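Local coordinates for protein phosphoribosylformylglycinamidine synthase 2 (Thermus thermophilus, PDB 3VIU) that belongs to the PurM-like (AIR synthase related) family, binds adenosine-5'-diphosphate and a magnesium ion, and carries the family's domain pair twice, at residues Ala43-Pro49 / Glu362-Arg368; Ile84-His89 / Asn170-Met176; Leu487-Glu493 / Asn523-Glu529. All coordinates share one frame; numbering follows the deposited sequence.

Interaction 1: residues Ala43-Pro49 / Glu362-Arg368; sequences AYKNSRP and EAPTYVR. With ADP (adenosine-5'-diphosphate), chain B.
Arg-48 reaches across to Ala-363 with one arm of its guanidinium while the other arm folds back on its own segment, so a single flat group clamps two backbone carbonyls. The setting is a loop-on-loop contact: 43-49, a turn between helices 40-43 and 48-51 which begins in the linker family region, lies against the non-regular segment 362-368. Arg-48 NH2 donates to Ala-363 O over 2.7 Å and approaches in that carbonyl's plane, whereas Arg-48 NH1 donates to Ala-43 O at 2.6 Å, with that oxygen lying nearly in the guanidinium plane. Bends at chi2 (146°) and chi3 (63°) bring the group round to this position. Over one face of the guanidinium sits the methyl Thr-365 CG2, 3.3 Å from Arg-48 CZ; on the same residue, Thr-365 CB packs on Pro-49 CG at 3.6 Å.

A backbone bond fixes the middle of the contact, Tyr-366 N to Lys-45 O, 2.9 Å. The Lys-45 chain runs beside the Tyr-366 ring in the same direction, and Glu-14 receives both polar ends, as a salt bridge from NZ and a hydrogen bond from OH. Tyr-44, at a positive phi of 56°, turns its ring away from 362-368 and into the nucleotide pocket, where Tyr-44 CE2 comes to 3.2 Å from N7 of ADP.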
loop_
_atom_site.group_PDB
_atom_site.type_symbol
_atom_site.label_atom_id
_atom_site.label_comp_id
_atom_site.label_asym_id
_atom_site.label_seq_id
_atom_site.Cartn_x
_atom_site.Cartn_y
_atom_site.Cartn_z
ATOM N N ALA A 43 5.022 6.554 -17.724
ATOM C CA ALA A 43 6.289 6.000 -18.184
ATOM C C ALA A 43 7.336 5.639 -17.135
ATOM O O ALA A 43 8.214 4.819 -17.419
ATOM C CB ALA A 43 6.906 6.941 -19.224
ATOM N N TYR A 44 7.265 6.238 -15.944
ATOM C CA TYR A 44 8.243 5.934 -14.899
ATOM C C TYR A 44 9.661 6.184 -15.420
ATOM O O TYR A 44 10.577 5.416 -15.146
ATOM C CB TYR A 44 8.123 4.465 -14.482
ATOM C CG TYR A 44 6.911 4.153 -13.647
ATOM C CD1 TYR A 44 5.613 4.366 -14.135
ATOM C CD2 TYR A 44 7.054 3.684 -12.344
ATOM C CE1 TYR A 44 4.495 4.126 -13.333
ATOM C CE2 TYR A 44 5.949 3.448 -11.540
ATOM C CZ TYR A 44 4.678 3.671 -12.032
ATOM O OH TYR A 44 3.606 3.453 -11.204
ATOM N N LYS A 45 9.831 7.266 -16.166
ATOM C CA LYS A 45 11.111 7.603 -16.765
ATOM C C LYS A 45 12.325 7.707 -15.837
ATOM O O LYS A 45 13.410 7.257 -16.192
ATOM C CB LYS A 45 10.955 8.885 -17.581
ATOM C CG LYS A 45 10.038 8.708 -18.786
ATOM C CD LYS A 45 9.920 9.978 -19.626
ATOM C CE LYS A 45 9.381 11.143 -18.802
ATOM N NZ LYS A 45 9.012 12.306 -19.651
ATOM N N ASN A 46 12.156 8.276 -14.652
ATOM C CA ASN A 46 13.286 8.414 -13.746
ATOM C C ASN A 46 13.446 7.303 -12.720
ATOM O O ASN A 46 14.475 7.230 -12.048
ATOM C CB ASN A 46 13.210 9.753 -13.023
ATOM C CG ASN A 46 13.362 10.924 -13.966
ATOM O OD1 ASN A 46 12.446 11.265 -14.720
ATOM N ND2 ASN A 46 14.530 11.540 -13.940
ATOM N N SER A 47 12.450 6.432 -12.611
ATOM C CA SER A 47 12.494 5.351 -11.630
ATOM C C SER A 47 12.792 3.962 -12.171
ATOM O O SER A 47 13.314 3.125 -11.439
ATOM C CB SER A 47 11.179 5.296 -10.844
ATOM O OG SER A 47 10.096 4.967 -11.694
ATOM N N ARG A 48 12.464 3.707 -13.437
ATOM C CA ARG A 48 12.707 2.389 -14.020
ATOM C C ARG A 48 14.135 1.874 -13.840
ATOM O O ARG A 48 14.334 0.776 -13.331
ATOM C CB ARG A 48 12.324 2.376 -15.505
ATOM C CG ARG A 48 10.945 1.749 -15.786
ATOM C CD ARG A 48 10.232 2.419 -16.969
ATOM N NE ARG A 48 10.942 2.261 -18.237
ATOM C CZ ARG A 48 10.675 2.959 -19.339
ATOM N NH1 ARG A 48 9.712 3.872 -19.339
ATOM N NH2 ARG A 48 11.371 2.741 -20.448
ATOM N N PRO A 49 15.148 2.667 -14.230
ATOM C CA PRO A 49 16.542 2.235 -14.090
ATOM C C PRO A 49 16.906 1.736 -12.689
ATOM O O PRO A 49 17.743 0.846 -12.542
ATOM C CB PRO A 49 17.331 3.489 -14.466
ATOM C CG PRO A 49 16.438 4.177 -15.420
ATOM C CD PRO A 49 15.088 4.038 -14.763
ATOM N N GLU A 362 7.333 2.207 -24.588
ATOM C CA GLU A 362 8.722 2.207 -24.144
ATOM C C GLU A 362 9.381 3.568 -24.274
ATOM O O GLU A 362 10.167 3.805 -25.193
ATOM C CB GLU A 362 9.521 1.165 -24.925
ATOM C CG GLU A 362 9.077 -0.268 -24.650
ATOM C CD GLU A 362 9.923 -1.302 -25.379
ATOM O OE1 GLU A 362 11.163 -1.304 -25.184
ATOM O OE2 GLU A 362 9.352 -2.113 -26.144
ATOM N N ALA A 363 9.059 4.455 -23.335
ATOM C CA ALA A 363 9.601 5.807 -23.316
ATOM C C ALA A 363 11.028 5.843 -22.766
ATOM O O ALA A 363 11.471 4.921 -22.079
ATOM C CB ALA A 363 8.702 6.715 -22.484
ATOM N N PRO A 364 11.764 6.925 -23.060
ATOM C CA PRO A 364 13.146 7.091 -22.595
ATOM C C PRO A 364 13.217 7.140 -21.075
ATOM O O PRO A 364 12.296 7.629 -20.427
ATOM C CB PRO A 364 13.565 8.426 -23.207
ATOM C CG PRO A 364 12.635 8.588 -24.393
ATOM C CD PRO A 364 11.333 8.082 -23.864
ATOM N N THR A 365 14.303 6.620 -20.511
ATOM C CA THR A 365 14.501 6.647 -19.067
ATOM C C THR A 365 15.687 7.555 -18.782
ATOM O O THR A 365 16.494 7.831 -19.670
ATOM C CB THR A 365 14.790 5.246 -18.484
ATOM O OG1 THR A 365 15.977 4.707 -19.077
ATOM C CG2 THR A 365 13.611 4.316 -18.741
ATOM N N TYR A 366 15.797 8.028 -17.548
ATOM C CA TYR A 366 16.892 8.920 -17.213
ATOM C C TYR A 366 17.659 8.513 -15.960
ATOM O O TYR A 366 17.092 7.983 -15.001
ATOM C CB TYR A 366 16.364 10.353 -17.059
ATOM C CG TYR A 366 15.635 10.881 -18.279
ATOM C CD1 TYR A 366 16.295 11.032 -19.500
ATOM C CD2 TYR A 366 14.284 11.218 -18.216
ATOM C CE1 TYR A 366 15.628 11.504 -20.628
ATOM C CE2 TYR A 366 13.603 11.694 -19.341
ATOM C CZ TYR A 366 14.284 11.834 -20.542
ATOM O OH TYR A 366 13.624 12.305 -21.653
ATOM N N VAL A 367 18.962 8.752 -15.989
ATOM C CA VAL A 367 19.817 8.449 -14.858
ATOM C C VAL A 367 20.423 9.768 -14.412
ATOM O O VAL A 367 20.784 10.604 -15.243
ATOM C CB VAL A 367 20.937 7.467 -15.244
ATOM C CG1 VAL A 367 22.050 7.509 -14.214
ATOM C CG2 VAL A 367 20.368 6.055 -15.334
ATOM N N ARG A 368 20.516 9.962 -13.102
ATOM C CA ARG A 368 21.079 11.188 -12.559
ATOM C C ARG A 368 22.095 10.873 -11.488
ATOM O O ARG A 368 22.327 9.710 -11.153
ATOM C CB ARG A 368 19.980 12.060 -11.949
ATOM C CG ARG A 368 19.101 12.755 -12.962
ATOM C CD ARG A 368 17.781 13.177 -12.344
ATOM N NE ARG A 368 16.902 13.816 -13.316
ATOM C CZ ARG A 368 16.586 13.293 -14.495
ATOM N NH1 ARG A 368 17.086 12.119 -14.848
ATOM N NH2 ARG A 368 15.765 13.933 -15.319
HETATM P PB ADP B . -1.945 1.230 -13.330
HETATM O O1B ADP B . -1.748 2.513 -14.061
HETATM O O2B ADP B . -2.308 1.545 -11.793
HETATM O O3B ADP B . -3.197 0.376 -14.070
HETATM P PA ADP B . 0.772 1.222 -13.587
HETATM O O1A ADP B . 1.024 1.419 -15.042
HETATM O O2A ADP B . 0.608 2.673 -12.884
HETATM O O3A ADP B . -0.584 0.317 -13.383
HETATM O "O5'" ADP B . 2.015 0.460 -12.850
HETATM C "C5'" ADP B . 2.980 0.044 -13.836
HETATM C "C4'" ADP B . 3.490 -1.410 -13.616
HETATM O "O4'" ADP B . 4.801 -1.412 -12.964
HETATM C "C3'" ADP B . 2.576 -2.280 -12.715
HETATM O "O3'" ADP B . 2.637 -3.646 -13.146
HETATM C "C2'" ADP B . 3.164 -2.074 -11.318
HETATM O "O2'" ADP B . 2.852 -3.153 -10.433
HETATM C "C1'" ADP B . 4.663 -1.927 -11.593
HETATM N N9 ADP B . 5.304 -1.022 -10.629
HETATM C C8 ADP B . 5.229 0.343 -10.621
HETATM N N7 ADP B . 5.917 0.832 -9.631
HETATM C C5 ADP B . 6.479 -0.179 -8.935
HETATM C C6 ADP B . 7.313 -0.268 -7.790
HETATM N N6 ADP B . 7.725 0.875 -7.130
HETATM N N1 ADP B . 7.695 -1.491 -7.360
HETATM C C2 ADP B . 7.306 -2.613 -7.986
HETATM N N3 ADP B . 6.523 -2.571 -9.065
HETATM C C4 ADP B . 6.092 -1.393 -9.567
#

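Interaction 2: residues Ile84-His89 / Asn170-Met176; sequences IESHNH and NPLVNAM. With ADP (adenosine-5'-diphosphate), chain B; PO4 (phosphate ion), chain C.
An antiparallel strand pair in the mixed sheet of the first PurM-like N-terminal domain brings 84-86 against 172-176, the N-to-C directions of the short segments 153° apart. Glu-85 and Ala-175 form the hydrogen-bonded pair: Glu-85 N donates to Ala-175 O at 3.1 Å and Ala-175 N donates to Glu-85 O at 3.0 Å. The ladder continues with His-87 N to Val-173 O, 2.9 Å.

Beyond the strand end, a side chain takes over. With chi1 (-52°) keeping CG near its own N, Asn-88 OD1 accepts from Val-173 N at 3.0 Å, in the amide carbonyl plane, while Leu-172 CD2 packs 3.5 Å from Asn-88 CG. The strand end and the turn into helix 88-93 hold a phosphate ion, probably from the crystallisation liquor: Ser-86 OG and Asn-88 N both donate to its O1, and His-89 N donates to O2 at 3.0 Å. On the other face of the strand, Glu-85 OE1 lies 2.5 Å from O2B of ADP.

Strand 172-182 is flanked by 78-86 and 116-126, which bonds to it through Ser-123 and Arg-125. Ile-84, Asn-174 and Met-176 face strands 479-488 and 538-548 of the second such domain.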
loop_
_atom_site.group_PDB
_atom_site.type_symbol
_atom_site.label_atom_id
_atom_site.label_comp_id
_atom_site.label_asym_id
_atom_site.label_seq_id
_atom_site.Cartn_x
_atom_site.Cartn_y
_atom_site.Cartn_z
ATOM N N ILE A 84 -0.627 -1.682 -4.551
ATOM C CA ILE A 84 -0.880 -0.402 -3.913
ATOM C C ILE A 84 -0.671 0.684 -4.965
ATOM O O ILE A 84 0.243 0.597 -5.787
ATOM C CB ILE A 84 0.054 -0.199 -2.687
ATOM C CG1 ILE A 84 -0.376 1.034 -1.896
ATOM C CG2 ILE A 84 1.497 -0.071 -3.137
ATOM C CD1 ILE A 84 0.399 1.214 -0.608
ATOM N N GLU A 85 -1.546 1.682 -4.952
ATOM C CA GLU A 85 -1.516 2.794 -5.904
ATOM C C GLU A 85 -1.531 4.082 -5.106
ATOM O O GLU A 85 -1.692 4.062 -3.896
ATOM C CB GLU A 85 -2.782 2.789 -6.779
ATOM C CG GLU A 85 -2.689 2.230 -8.196
ATOM C CD GLU A 85 -4.007 2.431 -8.967
ATOM O OE1 GLU A 85 -4.105 2.026 -10.149
ATOM O OE2 GLU A 85 -4.956 3.006 -8.381
ATOM N N SER A 86 -1.398 5.204 -5.798
ATOM C CA SER A 86 -1.446 6.507 -5.151
ATOM C C SER A 86 -2.368 7.455 -5.941
ATOM O O SER A 86 -2.560 7.289 -7.149
ATOM C CB SER A 86 -0.043 7.112 -5.063
ATOM O OG SER A 86 0.352 7.679 -6.300
ATOM N N HIS A 87 -2.956 8.424 -5.243
ATOM C CA HIS A 87 -3.826 9.428 -5.858
ATOM C C HIS A 87 -3.573 10.706 -5.076
ATOM O O HIS A 87 -4.502 11.358 -4.585
ATOM C CB HIS A 87 -5.310 9.029 -5.762
ATOM C CG HIS A 87 -5.942 8.729 -7.090
ATOM N ND1 HIS A 87 -5.616 7.616 -7.839
ATOM C CD2 HIS A 87 -6.857 9.415 -7.818
ATOM C CE1 HIS A 87 -6.301 7.631 -8.970
ATOM N NE2 HIS A 87 -7.060 8.712 -8.982
ATOM N N ASN A 88 -2.296 11.056 -4.976
ATOM C CA ASN A 88 -1.865 12.222 -4.230
ATOM C C ASN A 88 -2.374 13.562 -4.731
ATOM O O ASN A 88 -3.239 14.169 -4.097
ATOM C CB ASN A 88 -0.340 12.248 -4.151
ATOM C CG ASN A 88 0.239 10.940 -3.629
ATOM O OD1 ASN A 88 -0.334 10.299 -2.739
ATOM N ND2 ASN A 88 1.385 10.545 -4.171
ATOM N N HIS A 89 -1.841 14.025 -5.857
ATOM C CA HIS A 89 -2.230 15.322 -6.412
ATOM C C HIS A 89 -3.743 15.519 -6.502
ATOM O O HIS A 89 -4.263 16.566 -6.124
ATOM C CB HIS A 89 -1.568 15.528 -7.781
ATOM C CG HIS A 89 -0.078 15.693 -7.707
ATOM N ND1 HIS A 89 0.523 16.832 -7.215
ATOM C CD2 HIS A 89 0.931 14.843 -8.020
ATOM C CE1 HIS A 89 1.836 16.677 -7.225
ATOM N NE2 HIS A 89 2.110 15.479 -7.708
ATOM N N ASN A 170 2.068 18.699 0.312
ATOM C CA ASN A 170 1.717 17.572 -0.536
ATOM C C ASN A 170 1.269 16.368 0.280
ATOM O O ASN A 170 2.091 15.565 0.715
ATOM C CB ASN A 170 2.911 17.187 -1.412
ATOM C CG ASN A 170 3.448 18.364 -2.221
ATOM O OD1 ASN A 170 4.038 19.296 -1.673
ATOM N ND2 ASN A 170 3.239 18.323 -3.531
ATOM N N PRO A 171 -0.047 16.232 0.510
ATOM C CA PRO A 171 -0.518 15.086 1.284
ATOM C C PRO A 171 -0.406 13.810 0.447
ATOM O O PRO A 171 -0.229 13.866 -0.776
ATOM C CB PRO A 171 -1.963 15.465 1.603
ATOM C CG PRO A 171 -2.369 16.236 0.389
ATOM C CD PRO A 171 -1.167 17.121 0.155
ATOM N N LEU A 172 -0.495 12.661 1.100
ATOM C CA LEU A 172 -0.409 11.408 0.376
ATOM C C LEU A 172 -1.619 10.537 0.641
ATOM O O LEU A 172 -2.098 10.437 1.769
ATOM C CB LEU A 172 0.852 10.634 0.767
ATOM C CG LEU A 172 2.230 11.232 0.480
ATOM C CD1 LEU A 172 3.285 10.213 0.862
ATOM C CD2 LEU A 172 2.362 11.601 -0.990
ATOM N N VAL A 173 -2.114 9.911 -0.415
ATOM C CA VAL A 173 -3.244 9.011 -0.301
ATOM C C VAL A 173 -2.971 7.813 -1.196
ATOM O O VAL A 173 -3.055 7.904 -2.424
ATOM C CB VAL A 173 -4.558 9.681 -0.733
ATOM C CG1 VAL A 173 -5.714 8.712 -0.530
ATOM C CG2 VAL A 173 -4.774 10.965 0.059
ATOM N N ASN A 174 -2.609 6.697 -0.575
ATOM C CA ASN A 174 -2.331 5.466 -1.307
ATOM C C ASN A 174 -3.341 4.411 -0.867
ATOM O O ASN A 174 -3.674 4.309 0.318
ATOM C CB ASN A 174 -0.914 4.975 -1.008
ATOM C CG ASN A 174 0.157 5.777 -1.737
ATOM O OD1 ASN A 174 0.076 7.007 -1.841
ATOM N ND2 ASN A 174 1.181 5.081 -2.228
ATOM N N ALA A 175 -3.842 3.631 -1.814
ATOM C CA ALA A 175 -4.802 2.595 -1.471
ATOM C C ALA A 175 -4.293 1.234 -1.919
ATOM O O ALA A 175 -3.857 1.056 -3.058
ATOM C CB ALA A 175 -6.151 2.889 -2.110
HETATM N N MSE A 176 -4.345 0.274 -1.010
HETATM C CA MSE A 176 -3.902 -1.071 -1.310
HETATM C C MSE A 176 -5.136 -1.961 -1.387
HETATM O O MSE A 176 -6.097 -1.756 -0.649
HETATM C CB MSE A 176 -2.969 -1.559 -0.208
HETATM C CG MSE A 176 -2.411 -2.946 -0.420
HETATM SE SE MSE A 176 -1.316 -3.450 1.108
HETATM C CE MSE A 176 -1.066 -5.331 0.724
HETATM P PB ADP B . -1.945 1.230 -13.330
HETATM O O1B ADP B . -1.748 2.513 -14.061
HETATM O O2B ADP B . -2.308 1.545 -11.793
HETATM O O3B ADP B . -3.197 0.376 -14.070
HETATM P PA ADP B . 0.772 1.222 -13.587
HETATM O O1A ADP B . 1.024 1.419 -15.042
HETATM O O2A ADP B . 0.608 2.673 -12.884
HETATM O O3A ADP B . -0.584 0.317 -13.383
HETATM O "O5'" ADP B . 2.015 0.460 -12.850
HETATM C "C5'" ADP B . 2.980 0.044 -13.836
HETATM C "C4'" ADP B . 3.490 -1.410 -13.616
HETATM O "O4'" ADP B . 4.801 -1.412 -12.964
HETATM C "C3'" ADP B . 2.576 -2.280 -12.715
HETATM O "O3'" ADP B . 2.637 -3.646 -13.146
HETATM C "C2'" ADP B . 3.164 -2.074 -11.318
HETATM O "O2'" ADP B . 2.852 -3.153 -10.433
HETATM C "C1'" ADP B . 4.663 -1.927 -11.593
HETATM N N9 ADP B . 5.304 -1.022 -10.629
HETATM C C8 ADP B . 5.229 0.343 -10.621
HETATM N N7 ADP B . 5.917 0.832 -9.631
HETATM C C5 ADP B . 6.479 -0.179 -8.935
HETATM C C6 ADP B . 7.313 -0.268 -7.790
HETATM N N6 ADP B . 7.725 0.875 -7.130
HETATM N N1 ADP B . 7.695 -1.491 -7.360
HETATM C C2 ADP B . 7.306 -2.613 -7.986
HETATM N N3 ADP B . 6.523 -2.571 -9.065
HETATM C C4 ADP B . 6.092 -1.393 -9.567
HETATM P P PO4 C . -0.146 10.830 -8.088
HETATM O O1 PO4 C . -0.474 10.034 -6.884
HETATM O O2 PO4 C . -0.451 12.257 -7.835
HETATM O O3 PO4 C . 1.294 10.683 -8.399
HETATM O O4 PO4 C . -0.953 10.346 -9.237
#

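Interaction 3: residues Leu487-Glu493 / Asn523-Glu529; sequences LNLGSPE and NVSLYNE. With ADP (adenosine-5'-diphosphate), chain B; PO4 (phosphate ion), chain C.
Pro-492 lays its CD over one face of the Tyr-527 ring, a CH-pi contact with CD 3.9 Å from the ring centroid and 17° off the ring normal. The directions of the two side chains are roughly perpendicular, and Pro-492 CG also reaches Leu-526 CD1 at 4.0 Å, which puts the proline ring against both a leucine and an aromatic neighbour. At the phenol end, a water bridges Tyr-527 OH and Glu-493 OE2; the other carboxylate oxygen of Glu-493 forms a salt bridge to Arg-368.

Glu-529 closes the far end of the contact. A chi1 of 73° tucks its CG over its own backbone, and from there the extended chain brings OE1 to Ser-491 N, which donates at 2.7 Å from above the carboxylate plane. A second water donates to both Glu-529 OE1 and Ser-491 O.

These loops follow the two parallel strands of a beta-alpha-beta unit, 479-488 and 519-525, joined through helix 495-515. The strand register is borne out by Leu-487 N to Asn-523 O, Ser-525 N to Leu-487 O and Leu-489 N to Ser-525 O. Past the strands, Asn-528 grips Leu-489 O twice: its backbone N comes in on a lone pair at 2.8 Å, and its ND2 at 3.1 Å, tilted from the carbonyl plane. That amide nitrogen also donates to Ser-525 OG along a nearly straight N-H...O line of 170°, and Ser-525 OG in turn donates to a phosphate oxygen.

Toward the nucleotide, the side chains of Leu-487 and Val-524 run alongside each other. Val-524 CG2 is 3.2 Å from ADP N6, the amino nitrogen that makes a weak hydrogen bond to Asn-523 O.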
loop_
_atom_site.group_PDB
_atom_site.type_symbol
_atom_site.label_atom_id
_atom_site.label_comp_id
_atom_site.label_asym_id
_atom_site.label_seq_id
_atom_site.Cartn_x
_atom_site.Cartn_y
_atom_site.Cartn_z
ATOM N N LEU A 487 5.846 3.909 -3.759
ATOM C CA LEU A 487 6.845 4.944 -3.539
ATOM C C LEU A 487 6.248 6.330 -3.773
ATOM O O LEU A 487 5.527 6.548 -4.747
ATOM C CB LEU A 487 8.040 4.735 -4.474
ATOM C CG LEU A 487 8.712 3.354 -4.445
ATOM C CD1 LEU A 487 9.946 3.385 -5.334
ATOM C CD2 LEU A 487 9.090 2.962 -3.014
ATOM N N ASN A 488 6.550 7.256 -2.868
ATOM C CA ASN A 488 6.088 8.643 -2.953
ATOM C C ASN A 488 7.275 9.515 -2.567
ATOM O O ASN A 488 7.786 9.417 -1.454
ATOM C CB ASN A 488 4.943 8.882 -1.978
ATOM C CG ASN A 488 3.800 7.908 -2.174
ATOM O OD1 ASN A 488 2.896 8.144 -2.967
ATOM N ND2 ASN A 488 3.849 6.794 -1.460
ATOM N N LEU A 489 7.721 10.354 -3.493
ATOM C CA LEU A 489 8.858 11.229 -3.254
ATOM C C LEU A 489 8.711 12.571 -3.956
ATOM O O LEU A 489 7.721 12.828 -4.654
ATOM C CB LEU A 489 10.149 10.561 -3.728
ATOM C CG LEU A 489 10.590 9.329 -2.930
ATOM C CD1 LEU A 489 10.317 8.085 -3.760
ATOM C CD2 LEU A 489 12.068 9.425 -2.572
ATOM N N GLY A 490 9.702 13.430 -3.749
ATOM C CA GLY A 490 9.689 14.732 -4.372
ATOM C C GLY A 490 10.207 14.563 -5.780
ATOM O O GLY A 490 10.306 13.442 -6.291
ATOM N N SER A 491 10.543 15.677 -6.410
ATOM C CA SER A 491 11.054 15.656 -7.768
ATOM C C SER A 491 12.395 14.933 -7.840
ATOM O O SER A 491 13.245 15.085 -6.954
ATOM C CB SER A 491 11.225 17.084 -8.274
ATOM O OG SER A 491 11.901 17.084 -9.513
ATOM N N PRO A 492 12.593 14.128 -8.894
ATOM C CA PRO A 492 13.831 13.374 -9.102
ATOM C C PRO A 492 14.855 14.246 -9.838
ATOM O O PRO A 492 15.998 13.836 -10.050
ATOM C CB PRO A 492 13.368 12.205 -9.954
ATOM C CG PRO A 492 12.372 12.870 -10.854
ATOM C CD PRO A 492 11.572 13.722 -9.875
ATOM N N GLU A 493 14.423 15.440 -10.232
ATOM C CA GLU A 493 15.281 16.375 -10.945
ATOM C C GLU A 493 16.467 16.735 -10.062
ATOM O O GLU A 493 17.604 16.370 -10.358
ATOM C CB GLU A 493 14.510 17.650 -11.295
ATOM C CG GLU A 493 13.167 17.419 -11.980
ATOM C CD GLU A 493 13.296 16.961 -13.416
ATOM O OE1 GLU A 493 14.026 15.979 -13.662
ATOM O OE2 GLU A 493 12.661 17.581 -14.296
ATOM N N ASN A 523 3.894 0.899 -6.982
ATOM C CA ASN A 523 3.596 2.160 -7.629
ATOM C C ASN A 523 4.695 3.160 -7.335
ATOM O O ASN A 523 5.484 2.986 -6.411
ATOM C CB ASN A 523 2.275 2.717 -7.108
ATOM C CG ASN A 523 1.886 4.010 -7.793
ATOM O OD1 ASN A 523 1.676 4.032 -9.002
ATOM N ND2 ASN A 523 1.798 5.097 -7.028
ATOM N N VAL A 524 4.742 4.218 -8.133
ATOM C CA VAL A 524 5.736 5.261 -7.941
ATOM C C VAL A 524 5.109 6.601 -8.234
ATOM O O VAL A 524 4.642 6.839 -9.341
ATOM C CB VAL A 524 6.963 5.083 -8.872
ATOM C CG1 VAL A 524 7.912 6.273 -8.730
ATOM C CG2 VAL A 524 7.680 3.794 -8.534
ATOM N N SER A 525 5.096 7.470 -7.232
ATOM C CA SER A 525 4.552 8.813 -7.386
ATOM C C SER A 525 5.678 9.800 -7.109
ATOM O O SER A 525 6.211 9.843 -6.003
ATOM C CB SER A 525 3.406 9.046 -6.403
ATOM O OG SER A 525 2.962 10.383 -6.482
ATOM N N LEU A 526 6.048 10.580 -8.119
ATOM C CA LEU A 526 7.124 11.553 -7.969
ATOM C C LEU A 526 6.602 12.981 -8.026
ATOM O O LEU A 526 5.407 13.211 -8.219
ATOM C CB LEU A 526 8.171 11.349 -9.062
ATOM C CG LEU A 526 8.812 9.963 -9.086
ATOM C CD1 LEU A 526 9.791 9.894 -10.235
ATOM C CD2 LEU A 526 9.507 9.674 -7.752
ATOM N N TYR A 527 7.510 13.937 -7.851
ATOM C CA TYR A 527 7.156 15.353 -7.897
ATOM C C TYR A 527 6.225 15.776 -6.768
ATOM O O TYR A 527 5.440 16.712 -6.921
ATOM C CB TYR A 527 6.518 15.694 -9.253
ATOM C CG TYR A 527 7.460 15.505 -10.412
ATOM C CD1 TYR A 527 8.447 16.453 -10.698
ATOM C CD2 TYR A 527 7.399 14.357 -11.198
ATOM C CE1 TYR A 527 9.356 16.261 -11.741
ATOM C CE2 TYR A 527 8.298 14.152 -12.240
ATOM C CZ TYR A 527 9.275 15.106 -12.507
ATOM O OH TYR A 527 10.167 14.895 -13.533
ATOM N N ASN A 528 6.303 15.083 -5.640
ATOM C CA ASN A 528 5.480 15.440 -4.493
ATOM C C ASN A 528 6.252 16.458 -3.671
ATOM O O ASN A 528 6.852 16.129 -2.653
ATOM C CB ASN A 528 5.159 14.202 -3.651
ATOM C CG ASN A 528 4.178 13.279 -4.340
ATOM O OD1 ASN A 528 3.007 13.610 -4.478
ATOM N ND2 ASN A 528 4.657 12.121 -4.792
ATOM N N GLU A 529 6.258 17.696 -4.152
ATOM C CA GLU A 529 6.944 18.784 -3.476
ATOM C C GLU A 529 6.465 20.104 -4.050
ATOM O O GLU A 529 5.932 20.157 -5.158
ATOM C CB GLU A 529 8.467 18.672 -3.657
ATOM C CG GLU A 529 8.980 19.015 -5.052
ATOM C CD GLU A 529 10.505 18.960 -5.153
ATOM O OE1 GLU A 529 11.072 17.868 -4.948
ATOM O OE2 GLU A 529 11.138 20.003 -5.434
HETATM P PB ADP B . -1.945 1.230 -13.330
HETATM O O1B ADP B . -1.748 2.513 -14.061
HETATM O O2B ADP B . -2.308 1.545 -11.793
HETATM O O3B ADP B . -3.197 0.376 -14.070
HETATM P PA ADP B . 0.772 1.222 -13.587
HETATM O O1A ADP B . 1.024 1.419 -15.042
HETATM O O2A ADP B . 0.608 2.673 -12.884
HETATM O O3A ADP B . -0.584 0.317 -13.383
HETATM O "O5'" ADP B . 2.015 0.460 -12.850
HETATM C "C5'" ADP B . 2.980 0.044 -13.836
HETATM C "C4'" ADP B . 3.490 -1.410 -13.616
HETATM O "O4'" ADP B . 4.801 -1.412 -12.964
HETATM C "C3'" ADP B . 2.576 -2.280 -12.715
HETATM O "O3'" ADP B . 2.637 -3.646 -13.146
HETATM C "C2'" ADP B . 3.164 -2.074 -11.318
HETATM O "O2'" ADP B . 2.852 -3.153 -10.433
HETATM C "C1'" ADP B . 4.663 -1.927 -11.593
HETATM N N9 ADP B . 5.304 -1.022 -10.629
HETATM C C8 ADP B . 5.229 0.343 -10.621
HETATM N N7 ADP B . 5.917 0.832 -9.631
HETATM C C5 ADP B . 6.479 -0.179 -8.935
HETATM C C6 ADP B . 7.313 -0.268 -7.790
HETATM N N6 ADP B . 7.725 0.875 -7.130
HETATM N N1 ADP B . 7.695 -1.491 -7.360
HETATM C C2 ADP B . 7.306 -2.613 -7.986
HETATM N N3 ADP B . 6.523 -2.571 -9.065
HETATM C C4 ADP B . 6.092 -1.393 -9.567
HETATM P P PO4 C . -0.146 10.830 -8.088
HETATM O O1 PO4 C . -0.474 10.034 -6.884
HETATM O O2 PO4 C . -0.451 12.257 -7.835
HETATM O O3 PO4 C . 1.294 10.683 -8.399
HETATM O O4 PO4 C . -0.953 10.346 -9.237
HETATM O O HOH W 1 2.621 5.300 -4.572
HETATM O O HOH W 2 13.437 17.582 -5.535
HETATM O O HOH W 3 10.532 17.161 -15.649
#

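Along the chain, interaction 2 falls between the two segments of interaction 1, and interaction 3 follows both. Their centres lie about 21 Å (1 to 2), 13 Å (1 to 3) and 11 Å (2 to 3) apart, yet all three touch the same ADP, whose pocket thus draws on the linker region and both PurM-like N-terminal domains. Interactions 2 and 3 belong to separate six-stranded sheets with the same strand order, packed against each other; Asn-88 ND2 probably hydrogen-bonds to Asn-488 OD1 across them, and both contacts hold the phosphate. Interactions 1 and 3 are tied by the Arg-368 to Glu-493 salt bridge, whereas 1 and 2 do not touch.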